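Local coordinates for protein binary enterotoxin of Clostridium perfringens component a (Clostridium perfringens, PDB 5WTZ) that probably transfers ADP-ribose from NAD+ to actin, as the enzymatic component of a two-part clostridial enterotoxin, at residues V94-A99 with K141-T146; L157-L162 with Y203-A208; N218-A223 with T344-N349; S224-E229 with A370-V375. One frame throughout, in Å; residues are numbered along the deposited sequence.

Interactions 1 and 2 lie in the N-terminal ADP-ribosyltransferase-like part of the chain, about 9 Å apart between centres, and touch directly: strands 92-98 and 156-162 are neighbours in one sheet, and Tyr96 O meets Val158 N at 2.8 Å. Both are buried; interaction 2 is built mainly on five backbone bonds, whereas interaction 1 has a single antiparallel bridge supplemented by aromatic, lysine and valine contacts. Interactions 3 and 4, about 12 Å apart between centres, share helix 220-237 on the opposite side of the chain's centre and are partly buried. Interaction 3 combines an amide hydrogen bond with apolar contacts; interaction 4 relies on aromatic and aliphatic packing, the Tyr372 side chain lying about 10 Å from bound NAD.

Interaction 1: residues V94-A99 with K141-T146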
loop_
_atom_site.group_PDB
_atom_site.type_symbol
_atom_site.label_atom_id
_atom_site.label_comp_id
_atom_site.label_asym_id
_atom_site.label_seq_id
_atom_site.Cartn_x
_atom_site.Cartn_y
_atom_site.Cartn_z
ATOM N N VAL A 94 -13.748 -4.659 -14.626
ATOM C CA VAL A 94 -13.098 -5.957 -14.651
ATOM C C VAL A 94 -13.477 -6.747 -13.411
ATOM O O VAL A 94 -14.046 -6.182 -12.471
ATOM C CB VAL A 94 -11.570 -5.827 -14.758
ATOM C CG1 VAL A 94 -11.194 -5.269 -16.127
ATOM C CG2 VAL A 94 -11.012 -4.961 -13.632
ATOM N N TYR A 95 -13.166 -8.044 -13.427
ATOM C CA TYR A 95 -13.632 -8.998 -12.418
ATOM C C TYR A 95 -12.506 -9.861 -11.864
ATOM O O TYR A 95 -11.579 -10.235 -12.590
ATOM C CB TYR A 95 -14.722 -9.904 -13.012
ATOM C CG TYR A 95 -15.934 -9.144 -13.497
ATOM C CD1 TYR A 95 -15.951 -8.558 -14.755
ATOM C CD2 TYR A 95 -17.054 -9.001 -12.692
ATOM C CE1 TYR A 95 -17.050 -7.857 -15.202
ATOM C CE2 TYR A 95 -18.170 -8.308 -13.141
ATOM C CZ TYR A 95 -18.157 -7.730 -14.391
ATOM O OH TYR A 95 -19.255 -7.023 -14.845
ATOM N N TYR A 96 -12.576 -10.164 -10.570
ATOM C CA TYR A 96 -11.751 -11.218 -9.986
ATOM C C TYR A 96 -12.262 -11.600 -8.609
ATOM O O TYR A 96 -12.709 -10.743 -7.835
ATOM C CB TYR A 96 -10.273 -10.811 -9.900
ATOM C CG TYR A 96 -9.985 -9.583 -9.065
ATOM C CD1 TYR A 96 -10.111 -8.308 -9.597
ATOM C CD2 TYR A 96 -9.547 -9.700 -7.754
ATOM C CE1 TYR A 96 -9.830 -7.170 -8.830
ATOM C CE2 TYR A 96 -9.270 -8.585 -6.991
ATOM C CZ TYR A 96 -9.406 -7.330 -7.525
ATOM O OH TYR A 96 -9.115 -6.238 -6.745
ATOM N N TYR A 97 -12.223 -12.897 -8.338
ATOM C CA TYR A 97 -12.477 -13.423 -7.006
ATOM C C TYR A 97 -11.319 -13.036 -6.110
ATOM O O TYR A 97 -10.174 -12.976 -6.571
ATOM C CB TYR A 97 -12.632 -14.932 -7.036
ATOM C CG TYR A 97 -13.955 -15.448 -7.558
ATOM C CD1 TYR A 97 -15.146 -15.193 -6.884
ATOM C CD2 TYR A 97 -14.006 -16.201 -8.709
ATOM C CE1 TYR A 97 -16.359 -15.698 -7.357
ATOM C CE2 TYR A 97 -15.210 -16.712 -9.183
ATOM C CZ TYR A 97 -16.379 -16.447 -8.505
ATOM O OH TYR A 97 -17.577 -16.940 -8.979
ATOM N N GLU A 98 -11.605 -12.773 -4.839
ATOM C CA GLU A 98 -10.580 -12.276 -3.923
ATOM C C GLU A 98 -10.670 -12.883 -2.510
ATOM O O GLU A 98 -11.749 -13.273 -2.050
ATOM C CB GLU A 98 -10.651 -10.751 -3.852
ATOM C CG GLU A 98 -9.550 -10.105 -2.988
ATOM C CD GLU A 98 -8.133 -10.469 -3.453
ATOM O OE1 GLU A 98 -7.685 -11.631 -3.260
ATOM O OE2 GLU A 98 -7.466 -9.574 -4.018
ATOM N N ALA A 99 -9.525 -12.978 -1.834
ATOM C CA ALA A 99 -9.457 -13.562 -0.503
ATOM C C ALA A 99 -9.749 -12.481 0.523
ATOM O O ALA A 99 -9.497 -11.306 0.279
ATOM C CB ALA A 99 -8.085 -14.197 -0.260
ATOM N N LYS A 141 -1.482 -6.438 -11.478
ATOM C CA LYS A 141 -2.722 -7.123 -11.168
ATOM C C LYS A 141 -3.392 -7.563 -12.459
ATOM O O LYS A 141 -3.806 -6.735 -13.261
ATOM C CB LYS A 141 -3.648 -6.210 -10.349
ATOM C CG LYS A 141 -4.995 -6.833 -9.995
ATOM C CD LYS A 141 -4.827 -8.211 -9.367
ATOM C CE LYS A 141 -6.114 -8.675 -8.687
ATOM N NZ LYS A 141 -5.943 -9.970 -7.962
ATOM N N ASP A 142 -3.479 -8.870 -12.674
ATOM C CA ASP A 142 -4.173 -9.364 -13.846
ATOM C C ASP A 142 -5.569 -9.793 -13.447
ATOM O O ASP A 142 -5.778 -10.314 -12.347
ATOM C CB ASP A 142 -3.402 -10.500 -14.518
ATOM C CG ASP A 142 -3.018 -11.610 -13.557
ATOM O OD1 ASP A 142 -2.010 -11.459 -12.825
ATOM O OD2 ASP A 142 -3.715 -12.647 -13.556
ATOM N N VAL A 143 -6.523 -9.530 -14.336
ATOM C CA VAL A 143 -7.937 -9.742 -14.063
ATOM C C VAL A 143 -8.665 -10.287 -15.281
ATOM O O VAL A 143 -8.066 -10.451 -16.343
ATOM C CB VAL A 143 -8.614 -8.433 -13.629
ATOM C CG1 VAL A 143 -8.054 -7.975 -12.302
ATOM C CG2 VAL A 143 -8.410 -7.366 -14.689
ATOM N N THR A 144 -9.962 -10.544 -15.131
ATOM C CA THR A 144 -10.772 -11.047 -16.238
ATOM C C THR A 144 -11.845 -10.032 -16.650
ATOM O O THR A 144 -12.192 -9.129 -15.883
ATOM C CB THR A 144 -11.424 -12.395 -15.880
ATOM O OG1 THR A 144 -12.373 -12.215 -14.826
ATOM C CG2 THR A 144 -10.370 -13.367 -15.415
ATOM N N MET A 145 -12.364 -10.182 -17.868
ATOM C CA MET A 145 -13.250 -9.181 -18.468
ATOM C C MET A 145 -14.722 -9.358 -18.133
ATOM O O MET A 145 -15.526 -8.457 -18.367
ATOM C CB MET A 145 -13.101 -9.196 -19.988
ATOM C CG MET A 145 -11.699 -8.910 -20.449
ATOM S SD MET A 145 -11.492 -9.039 -22.228
ATOM C CE MET A 145 -9.703 -9.245 -22.246
ATOM N N THR A 146 -15.080 -10.525 -17.617
ATOM C CA THR A 146 -16.485 -10.852 -17.411
ATOM C C THR A 146 -16.702 -11.520 -16.065
ATOM O O THR A 146 -15.771 -12.068 -15.480
ATOM C CB THR A 146 -17.025 -11.786 -18.527
ATOM O OG1 THR A 146 -16.147 -12.906 -18.693
ATOM C CG2 THR A 146 -17.147 -11.043 -19.848
HETATM O O HOH W 1 -5.179 -8.562 -5.576
#
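Tyr95 and Thr144 form a single antiparallel, hydrogen-bonded bridge between strands whose axes otherwise run at 105° to each other. Tyr95 N donates to Thr144 O at 2.9 Å, and Thr144 N returns a bond to Tyr95 O at 3.0 Å, in the carbonyl plane. The same Tyr95 O receives Thr144 OG1 at 3.1 Å from above that plane, so two donors of one residue grip a single carbonyl oxygen. With chi1 at 66°, OG1 sits between the backbone N and the carbonyl carbon, which brings it to this acceptor.

Along Tyr95, CB and CG pass Thr146 O, CD1 comes within 3.3 Å of Thr146 C, which lies over one face of the ring, and CE1 reaches Met145 O near the ring edge; beyond the contact, OH bonds to Asp11. Further along strand 92-98, Lys141 CE lies over the centre of the Tyr96 ring, 3.6 Å from its centroid, a CH-pi contact, while NZ makes an off-centre cation-pi contact. A water links that NZ to Glu98 OE2. Val143 CG1 packs obliquely on Tyr96 CD1, and Val143 CG2 meets Val94 CB at 3.5 Å. The bridge thus joins an edge strand of the five-stranded sheet to an edge strand of the three-stranded one, the two-sheet core characteristic of the ADP-ribosyltransferase fold.

Interaction 2: residues L157-L162 with Y203-A208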
loop_
_atom_site.group_PDB
_atom_site.type_symbol
_atom_site.label_atom_id
_atom_site.label_comp_id
_atom_site.label_asym_id
_atom_site.label_seq_id
_atom_site.Cartn_x
_atom_site.Cartn_y
_atom_site.Cartn_z
ATOM N N LEU A 157 -16.177 -11.434 -4.606
ATOM C CA LEU A 157 -16.043 -11.102 -6.015
ATOM C C LEU A 157 -15.831 -9.600 -6.119
ATOM O O LEU A 157 -16.674 -8.798 -5.656
ATOM C CB LEU A 157 -17.278 -11.520 -6.818
ATOM C CG LEU A 157 -17.330 -10.972 -8.256
ATOM C CD1 LEU A 157 -16.227 -11.589 -9.120
ATOM C CD2 LEU A 157 -18.701 -11.191 -8.899
ATOM N N VAL A 158 -14.708 -9.205 -6.713
ATOM C CA VAL A 158 -14.417 -7.788 -6.911
ATOM C C VAL A 158 -14.830 -7.370 -8.320
ATOM O O VAL A 158 -14.430 -7.976 -9.306
ATOM C CB VAL A 158 -12.923 -7.449 -6.683
ATOM C CG1 VAL A 158 -12.674 -5.955 -6.880
ATOM C CG2 VAL A 158 -12.482 -7.858 -5.269
ATOM N N HIS A 159 -15.632 -6.316 -8.376
ATOM C CA HIS A 159 -16.123 -5.724 -9.605
ATOM C C HIS A 159 -15.496 -4.330 -9.700
ATOM O O HIS A 159 -16.017 -3.370 -9.144
ATOM C CB HIS A 159 -17.653 -5.685 -9.570
ATOM C CG HIS A 159 -18.291 -5.066 -10.771
ATOM N ND1 HIS A 159 -19.345 -4.188 -10.674
ATOM C CD2 HIS A 159 -18.061 -5.238 -12.095
ATOM C CE1 HIS A 159 -19.724 -3.819 -11.887
ATOM N NE2 HIS A 159 -18.963 -4.446 -12.767
ATOM N N LEU A 160 -14.366 -4.249 -10.400
ATOM C CA LEU A 160 -13.442 -3.122 -10.318
ATOM C C LEU A 160 -13.527 -2.239 -11.547
ATOM O O LEU A 160 -13.421 -2.732 -12.674
ATOM C CB LEU A 160 -12.003 -3.642 -10.142
ATOM C CG LEU A 160 -10.889 -2.593 -9.972
ATOM C CD1 LEU A 160 -11.043 -1.788 -8.680
ATOM C CD2 LEU A 160 -9.519 -3.257 -10.022
ATOM N N LYS A 161 -13.720 -0.938 -11.322
ATOM C CA LYS A 161 -13.853 0.032 -12.408
ATOM C C LYS A 161 -12.512 0.691 -12.707
ATOM O O LYS A 161 -11.970 1.435 -11.884
ATOM C CB LYS A 161 -14.905 1.087 -12.067
ATOM C CG LYS A 161 -15.218 2.042 -13.222
ATOM C CD LYS A 161 -16.206 3.125 -12.830
ATOM C CE LYS A 161 -16.653 3.917 -14.054
ATOM N NZ LYS A 161 -17.599 5.026 -13.710
ATOM N N LEU A 162 -11.983 0.404 -13.890
ATOM C CA LEU A 162 -10.728 0.986 -14.344
ATOM C C LEU A 162 -11.016 2.275 -15.089
ATOM O O LEU A 162 -11.775 2.274 -16.055
ATOM C CB LEU A 162 -9.977 0.008 -15.259
ATOM C CG LEU A 162 -9.772 -1.429 -14.791
ATOM C CD1 LEU A 162 -9.017 -2.203 -15.861
ATOM C CD2 LEU A 162 -9.031 -1.455 -13.470
ATOM N N TYR A 203 -21.656 -14.853 -2.870
ATOM C CA TYR A 203 -20.364 -14.230 -2.680
ATOM C C TYR A 203 -20.586 -12.790 -2.262
ATOM O O TYR A 203 -21.590 -12.185 -2.628
ATOM C CB TYR A 203 -19.530 -14.284 -3.962
ATOM C CG TYR A 203 -19.221 -15.674 -4.472
ATOM C CD1 TYR A 203 -20.136 -16.366 -5.271
ATOM C CD2 TYR A 203 -18.008 -16.295 -4.167
ATOM C CE1 TYR A 203 -19.853 -17.647 -5.752
ATOM C CE2 TYR A 203 -17.722 -17.573 -4.640
ATOM C CZ TYR A 203 -18.647 -18.242 -5.431
ATOM O OH TYR A 203 -18.372 -19.506 -5.908
ATOM N N ALA A 204 -19.650 -12.238 -1.499
ATOM C CA ALA A 204 -19.666 -10.816 -1.201
ATOM C C ALA A 204 -19.107 -10.051 -2.400
ATOM O O ALA A 204 -17.924 -10.184 -2.730
ATOM C CB ALA A 204 -18.860 -10.520 0.062
ATOM N N LYS A 205 -19.959 -9.284 -3.072
ATOM C CA LYS A 205 -19.526 -8.513 -4.226
ATOM C C LYS A 205 -19.089 -7.104 -3.810
ATOM O O LYS A 205 -19.897 -6.279 -3.375
ATOM C CB LYS A 205 -20.633 -8.451 -5.269
ATOM C CG LYS A 205 -20.277 -7.698 -6.532
ATOM C CD LYS A 205 -21.502 -7.547 -7.400
ATOM C CE LYS A 205 -21.333 -6.449 -8.426
ATOM N NZ LYS A 205 -22.606 -6.206 -9.165
ATOM N N VAL A 206 -17.801 -6.841 -3.963
ATOM C CA VAL A 206 -17.241 -5.522 -3.703
ATOM C C VAL A 206 -17.160 -4.746 -5.014
ATOM O O VAL A 206 -16.400 -5.115 -5.920
ATOM C CB VAL A 206 -15.839 -5.618 -3.053
ATOM C CG1 VAL A 206 -15.243 -4.231 -2.820
ATOM C CG2 VAL A 206 -15.911 -6.383 -1.736
ATOM N N ASP A 207 -17.980 -3.713 -5.139
ATOM C CA ASP A 207 -17.798 -2.754 -6.216
ATOM C C ASP A 207 -16.676 -1.827 -5.775
ATOM O O ASP A 207 -16.627 -1.416 -4.611
ATOM C CB ASP A 207 -19.070 -1.956 -6.501
ATOM C CG ASP A 207 -20.159 -2.793 -7.171
ATOM O OD1 ASP A 207 -19.840 -3.707 -7.962
ATOM O OD2 ASP A 207 -21.345 -2.515 -6.920
ATOM N N ALA A 208 -15.768 -1.509 -6.690
ATOM C CA ALA A 208 -14.664 -0.611 -6.356
ATOM C C ALA A 208 -14.124 0.153 -7.558
ATOM O O ALA A 208 -14.289 -0.258 -8.724
ATOM C CB ALA A 208 -13.538 -1.396 -5.698
#
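Parallel pairing of two strands in the five-stranded mixed sheet of the N-terminal ADP-ribosyltransferase-like fold brings Leu157, Val158, His159 and Leu160 beside Lys205, Val206, Asp207 and Ala208. The segment axes diverge by only 17°, and five backbone bonds zip the strands together. Leu157 N donates to Ala204 O and its O accepts from Val206 N; His159 N then bonds Val206 O at 2.8 Å with an almost straight N-H...O angle of 178°. Ala208 N to His159 O and Lys161 N to Ala208 O, the latter 2.7 Å long, complete the series.

On the face carrying His159, Lys205 and Asp207, His159 CG lies anti to its backbone N, which sets the imidazole alongside the other two side chains. His159 ND1 donates to Asp207 OD1 at 2.8 Å; the oxygen lies in the ring plane, but the donor meets it from above the carboxylate plane, the two planes being 62° apart. His159 NE2 bonds Asp11, so both ring nitrogens are engaged and the rotation of the ring is fixed. Lys205, its chain extended, brings CE to 3.8 Å from His159 ND1, while its NZ forms a long salt bridge with Asp207 OD1. Across the sheet, on the face of Val158 and Val206, Leu160 CD1 packs on Ala208 CB at 3.9 Å. Strand 92-98 flanks this pair beside 156-162, stacking Tyr93 and Tyr95 on His159, and strand 187-198 borders 201-211.

Interaction 3: residues N218-A223 with T344-N349; sequences NDVISA and TVLSNN
Asn218 and Asn348 meet with their amide planes almost perpendicular, 80° apart. Asn218 ND2 points its N-H at Asn348 OD1 over 2.8 Å, with an angle of 160° at the hydrogen. The acceptor lies in the plane of the donor amide, yet the donor stands well above the carbonyl plane of Asn348. A water extends the pairing, giving a hydrogen to Asn218 O and accepting from Asn348 ND2. Lys60 O accepts from both Asn218 ND2 and Ser347 OG.

This junction lies at the start of helix 220-237, where Asp219 is the N-cap: its OD1 accepts from Ser222 N at 3.2 Å and its OD2 from Ser222 OG. The loop that follows strand 341-344 packs against this first turn through apolar branches. Thr344, at its start, belongs to the NAD pocket, and Ser347 O accepts from the NADH-binding Arg300, so the loop borders the site. With CG anti to its carbonyl carbon (chi1 -55°), the Leu346 side chain is directed to the helix and divides there: CD1 meets Val220 CG1 obliquely at 3.6 Å, and CD2 reaches Ala223 CB at 3.7 Å. From the neighbouring position Val345 CG2 touches the same Ala223 CB at 3.8 Å.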
loop_
_atom_site.group_PDB
_atom_site.type_symbol
_atom_site.label_atom_id
_atom_site.label_comp_id
_atom_site.label_asym_id
_atom_site.label_seq_id
_atom_site.Cartn_x
_atom_site.Cartn_y
_atom_site.Cartn_z
ATOM N N ASN A 218 10.217 4.312 -4.442
ATOM C CA ASN A 218 11.679 4.502 -4.548
ATOM C C ASN A 218 12.076 5.769 -5.310
ATOM O O ASN A 218 13.273 6.038 -5.516
ATOM C CB ASN A 218 12.356 3.297 -5.227
ATOM C CG ASN A 218 12.150 1.989 -4.468
ATOM O OD1 ASN A 218 11.814 0.973 -5.064
ATOM N ND2 ASN A 218 12.366 2.011 -3.157
ATOM N N ASP A 219 11.078 6.552 -5.717
ATOM C CA ASP A 219 11.301 7.732 -6.561
ATOM C C ASP A 219 11.790 8.917 -5.731
ATOM O O ASP A 219 10.984 9.738 -5.311
ATOM C CB ASP A 219 10.001 8.103 -7.287
ATOM C CG ASP A 219 10.204 9.112 -8.412
ATOM O OD1 ASP A 219 11.304 9.701 -8.538
ATOM O OD2 ASP A 219 9.231 9.328 -9.172
ATOM N N VAL A 220 13.099 9.002 -5.503
ATOM C CA VAL A 220 13.670 10.068 -4.672
ATOM C C VAL A 220 13.495 11.456 -5.281
ATOM O O VAL A 220 13.336 12.441 -4.549
ATOM C CB VAL A 220 15.189 9.849 -4.399
ATOM C CG1 VAL A 220 15.416 8.545 -3.661
ATOM C CG2 VAL A 220 15.997 9.878 -5.685
ATOM N N ILE A 221 13.527 11.549 -6.608
ATOM C CA ILE A 221 13.446 12.857 -7.249
ATOM C C ILE A 221 12.057 13.448 -7.076
ATOM O O ILE A 221 11.920 14.618 -6.724
ATOM C CB ILE A 221 13.793 12.790 -8.743
ATOM C CG1 ILE A 221 15.236 12.317 -8.932
ATOM C CG2 ILE A 221 13.601 14.151 -9.381
ATOM C CD1 ILE A 221 15.466 11.570 -10.224
ATOM N N SER A 222 11.026 12.638 -7.286
ATOM C CA SER A 222 9.665 13.130 -7.134
ATOM C C SER A 222 9.362 13.441 -5.678
ATOM O O SER A 222 8.658 14.407 -5.378
ATOM C CB SER A 222 8.659 12.122 -7.681
ATOM O OG SER A 222 8.792 12.028 -9.085
ATOM N N ALA A 223 9.890 12.620 -4.777
ATOM C CA ALA A 223 9.704 12.835 -3.347
ATOM C C ALA A 223 10.311 14.163 -2.912
ATOM O O ALA A 223 9.656 14.971 -2.250
ATOM C CB ALA A 223 10.313 11.694 -2.556
ATOM N N THR A 344 9.049 8.286 6.696
ATOM C CA THR A 344 9.789 8.601 5.491
ATOM C C THR A 344 8.897 8.310 4.291
ATOM O O THR A 344 8.256 7.261 4.216
ATOM C CB THR A 344 11.123 7.804 5.408
ATOM O OG1 THR A 344 11.774 8.076 4.164
ATOM C CG2 THR A 344 10.894 6.291 5.508
ATOM N N VAL A 345 8.849 9.234 3.338
ATOM C CA VAL A 345 7.971 9.044 2.199
ATOM C C VAL A 345 8.513 8.042 1.182
ATOM O O VAL A 345 7.831 7.735 0.194
ATOM C CB VAL A 345 7.677 10.373 1.505
ATOM C CG1 VAL A 345 7.007 11.308 2.511
ATOM C CG2 VAL A 345 8.949 10.987 0.930
ATOM N N LEU A 346 9.721 7.525 1.412
ATOM C CA LEU A 346 10.254 6.473 0.546
ATOM C C LEU A 346 10.019 5.116 1.182
ATOM O O LEU A 346 10.042 4.992 2.406
ATOM C CB LEU A 346 11.748 6.657 0.283
ATOM C CG LEU A 346 12.242 7.995 -0.296
ATOM C CD1 LEU A 346 13.731 7.932 -0.558
ATOM C CD2 LEU A 346 11.481 8.376 -1.576
ATOM N N SER A 347 9.814 4.101 0.348
ATOM C CA SER A 347 9.639 2.739 0.824
ATOM C C SER A 347 10.992 2.076 1.111
ATOM O O SER A 347 11.025 1.018 1.752
ATOM C CB SER A 347 8.836 1.899 -0.192
ATOM O OG SER A 347 9.413 1.936 -1.493
ATOM N N ASN A 348 12.086 2.703 0.652
ATOM C CA ASN A 348 13.460 2.233 0.911
ATOM C C ASN A 348 13.692 1.869 2.371
ATOM O O ASN A 348 13.248 2.589 3.261
ATOM C CB ASN A 348 14.524 3.288 0.529
ATOM C CG ASN A 348 14.443 3.743 -0.918
ATOM O OD1 ASN A 348 13.365 4.025 -1.433
ATOM N ND2 ASN A 348 15.590 3.827 -1.573
ATOM N N ASN A 349 14.407 0.774 2.626
ATOM C CA ASN A 349 14.846 0.491 3.990
ATOM C C ASN A 349 15.860 1.549 4.443
ATOM O O ASN A 349 16.494 2.188 3.616
ATOM C CB ASN A 349 15.449 -0.909 4.084
ATOM C CG ASN A 349 15.393 -1.481 5.496
ATOM O OD1 ASN A 349 15.028 -0.786 6.455
ATOM N ND2 ASN A 349 15.765 -2.760 5.632
HETATM O O HOH W 2 15.478 5.151 -4.084
#

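Interaction 4: residues S224-E229 with A370-V375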
loop_
_atom_site.group_PDB
_atom_site.type_symbol
_atom_site.label_atom_id
_atom_site.label_comp_id
_atom_site.label_asym_id
_atom_site.label_seq_id
_atom_site.Cartn_x
_atom_site.Cartn_y
_atom_site.Cartn_z
ATOM N N SER A 224 11.562 14.378 -3.296
ATOM C CA SER A 224 12.282 15.600 -2.972
ATOM C C SER A 224 11.561 16.835 -3.531
ATOM O O SER A 224 11.409 17.841 -2.841
ATOM C CB SER A 224 13.713 15.509 -3.506
ATOM O OG SER A 224 14.392 16.744 -3.378
ATOM N N GLN A 225 11.105 16.741 -4.777
ATOM C CA GLN A 225 10.368 17.827 -5.421
ATOM C C GLN A 225 9.060 18.169 -4.713
ATOM O O GLN A 225 8.737 19.341 -4.533
ATOM C CB GLN A 225 10.089 17.476 -6.879
ATOM C CG GLN A 225 11.295 17.685 -7.786
ATOM C CD GLN A 225 11.068 17.196 -9.204
ATOM O OE1 GLN A 225 10.407 16.176 -9.427
ATOM N NE2 GLN A 225 11.623 17.915 -10.173
ATOM N N TRP A 226 8.307 17.145 -4.331
ATOM C CA TRP A 226 7.070 17.337 -3.579
ATOM C C TRP A 226 7.350 18.003 -2.235
ATOM O O TRP A 226 6.692 18.982 -1.864
ATOM C CB TRP A 226 6.357 15.997 -3.385
ATOM C CG TRP A 226 5.008 16.128 -2.733
ATOM C CD1 TRP A 226 3.807 16.310 -3.361
ATOM C CD2 TRP A 226 4.727 16.087 -1.332
ATOM N NE1 TRP A 226 2.797 16.388 -2.432
ATOM C CE2 TRP A 226 3.340 16.251 -1.174
ATOM C CE3 TRP A 226 5.521 15.924 -0.186
ATOM C CZ2 TRP A 226 2.725 16.266 0.070
ATOM C CZ3 TRP A 226 4.910 15.931 1.047
ATOM C CH2 TRP A 226 3.524 16.102 1.168
ATOM N N GLY A 227 8.343 17.491 -1.512
ATOM C CA GLY A 227 8.731 18.076 -0.241
ATOM C C GLY A 227 9.115 19.542 -0.351
ATOM O O GLY A 227 8.644 20.382 0.422
ATOM N N GLU A 228 9.963 19.853 -1.329
ATOM C CA GLU A 228 10.377 21.222 -1.582
ATOM C C GLU A 228 9.207 22.134 -1.948
ATOM O O GLU A 228 9.085 23.232 -1.416
ATOM C CB GLU A 228 11.428 21.251 -2.698
ATOM C CG GLU A 228 11.858 22.644 -3.113
ATOM C CD GLU A 228 12.708 23.336 -2.060
ATOM O OE1 GLU A 228 13.223 22.642 -1.153
ATOM O OE2 GLU A 228 12.857 24.576 -2.143
ATOM N N GLU A 229 8.361 21.697 -2.874
ATOM C CA GLU A 229 7.289 22.546 -3.368
ATOM C C GLU A 229 6.307 22.880 -2.258
ATOM O O GLU A 229 5.804 23.995 -2.163
ATOM C CB GLU A 229 6.537 21.870 -4.524
ATOM C CG GLU A 229 7.320 21.723 -5.812
ATOM C CD GLU A 229 6.472 21.158 -6.938
ATOM O OE1 GLU A 229 5.331 21.636 -7.116
ATOM O OE2 GLU A 229 6.941 20.232 -7.637
ATOM N N ALA A 370 1.169 17.614 9.929
ATOM C CA ALA A 370 2.436 16.948 9.639
ATOM C C ALA A 370 3.222 17.828 8.691
ATOM O O ALA A 370 2.623 18.653 7.979
ATOM C CB ALA A 370 2.206 15.537 9.004
ATOM N N ALA A 371 4.547 17.690 8.680
ATOM C CA ALA A 371 5.376 18.486 7.773
ATOM C C ALA A 371 6.498 17.661 7.153
ATOM O O ALA A 371 7.012 16.725 7.779
ATOM C CB ALA A 371 5.959 19.706 8.499
ATOM N N TYR A 372 6.861 18.000 5.915
ATOM C CA TYR A 372 8.052 17.447 5.277
ATOM C C TYR A 372 9.239 18.210 5.832
ATOM O O TYR A 372 9.610 19.273 5.320
ATOM C CB TYR A 372 7.986 17.581 3.757
ATOM C CG TYR A 372 9.095 16.875 3.001
ATOM C CD1 TYR A 372 10.338 17.471 2.806
ATOM C CD2 TYR A 372 8.872 15.627 2.446
ATOM C CE1 TYR A 372 11.349 16.820 2.089
ATOM C CE2 TYR A 372 9.867 14.978 1.730
ATOM C CZ TYR A 372 11.092 15.572 1.555
ATOM O OH TYR A 372 12.051 14.889 0.837
ATOM N N VAL A 373 9.846 17.674 6.885
ATOM C CA VAL A 373 10.813 18.444 7.653
ATOM C C VAL A 373 12.185 18.471 6.976
ATOM O O VAL A 373 13.003 19.334 7.274
ATOM C CB VAL A 373 10.945 17.891 9.101
ATOM C CG1 VAL A 373 9.651 18.120 9.895
ATOM C CG2 VAL A 373 11.347 16.419 9.089
ATOM N N SER A 374 12.413 17.547 6.041
ATOM C CA SER A 374 13.691 17.454 5.342
ATOM C C SER A 374 13.965 18.586 4.341
ATOM O O SER A 374 15.020 18.591 3.704
ATOM C CB SER A 374 13.790 16.115 4.614
ATOM O OG SER A 374 13.595 15.040 5.509
ATOM N N VAL A 375 13.042 19.536 4.194
ATOM C CA VAL A 375 13.326 20.723 3.378
ATOM C C VAL A 375 14.366 21.582 4.069
ATOM O O VAL A 375 15.110 22.326 3.419
ATOM C CB VAL A 375 12.082 21.594 3.115
ATOM C CG1 VAL A 375 11.123 20.878 2.208
ATOM C CG2 VAL A 375 11.410 21.998 4.420
#
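Helix 224-229 passes the short strand 370-372 at 117° between their N-to-C directions, with 8.9 Å between the axes at closest approach and Gly227 nearest to Tyr372. At Gly227 the helix presents bare backbone to the aromatic ring: Gly227 CA sits 3.4 Å from the centroid of Tyr372, 10° off the ring normal, a CH-pi contact over the middle of the face. With only hydrogens on Gly227 CA, the ring lies directly on the backbone, and all six ring carbons are within 3.9 Å of that CA. Tyr372 reaches the helix because its CG is anti to the backbone N (chi1 -172°), and its OH extends along the helix to within 3.9 Å of Ser224 CA.

Tyr372 closes strand 370-372, an edge of the three-stranded sheet in the C-terminal ADP-ribosyltransferase fold. The central strand of that sheet, 384-387, starts at the NAD-binding residue Glu384, whose backbone N is hydrogen-bonded to Ser374 OG.

Trp226 brings its edge to the same tyrosine, CZ3 meeting Tyr372 CD2 at 4.2 Å, while its NE1 bonds Glu293 elsewhere. In the 3-10 turn after the strand, Val375 places CG1 against the helix backbone, 3.9 Å from Glu228 N and only 3.1 Å from Gly227 O, a tight approach for a methyl and a carbonyl oxygen.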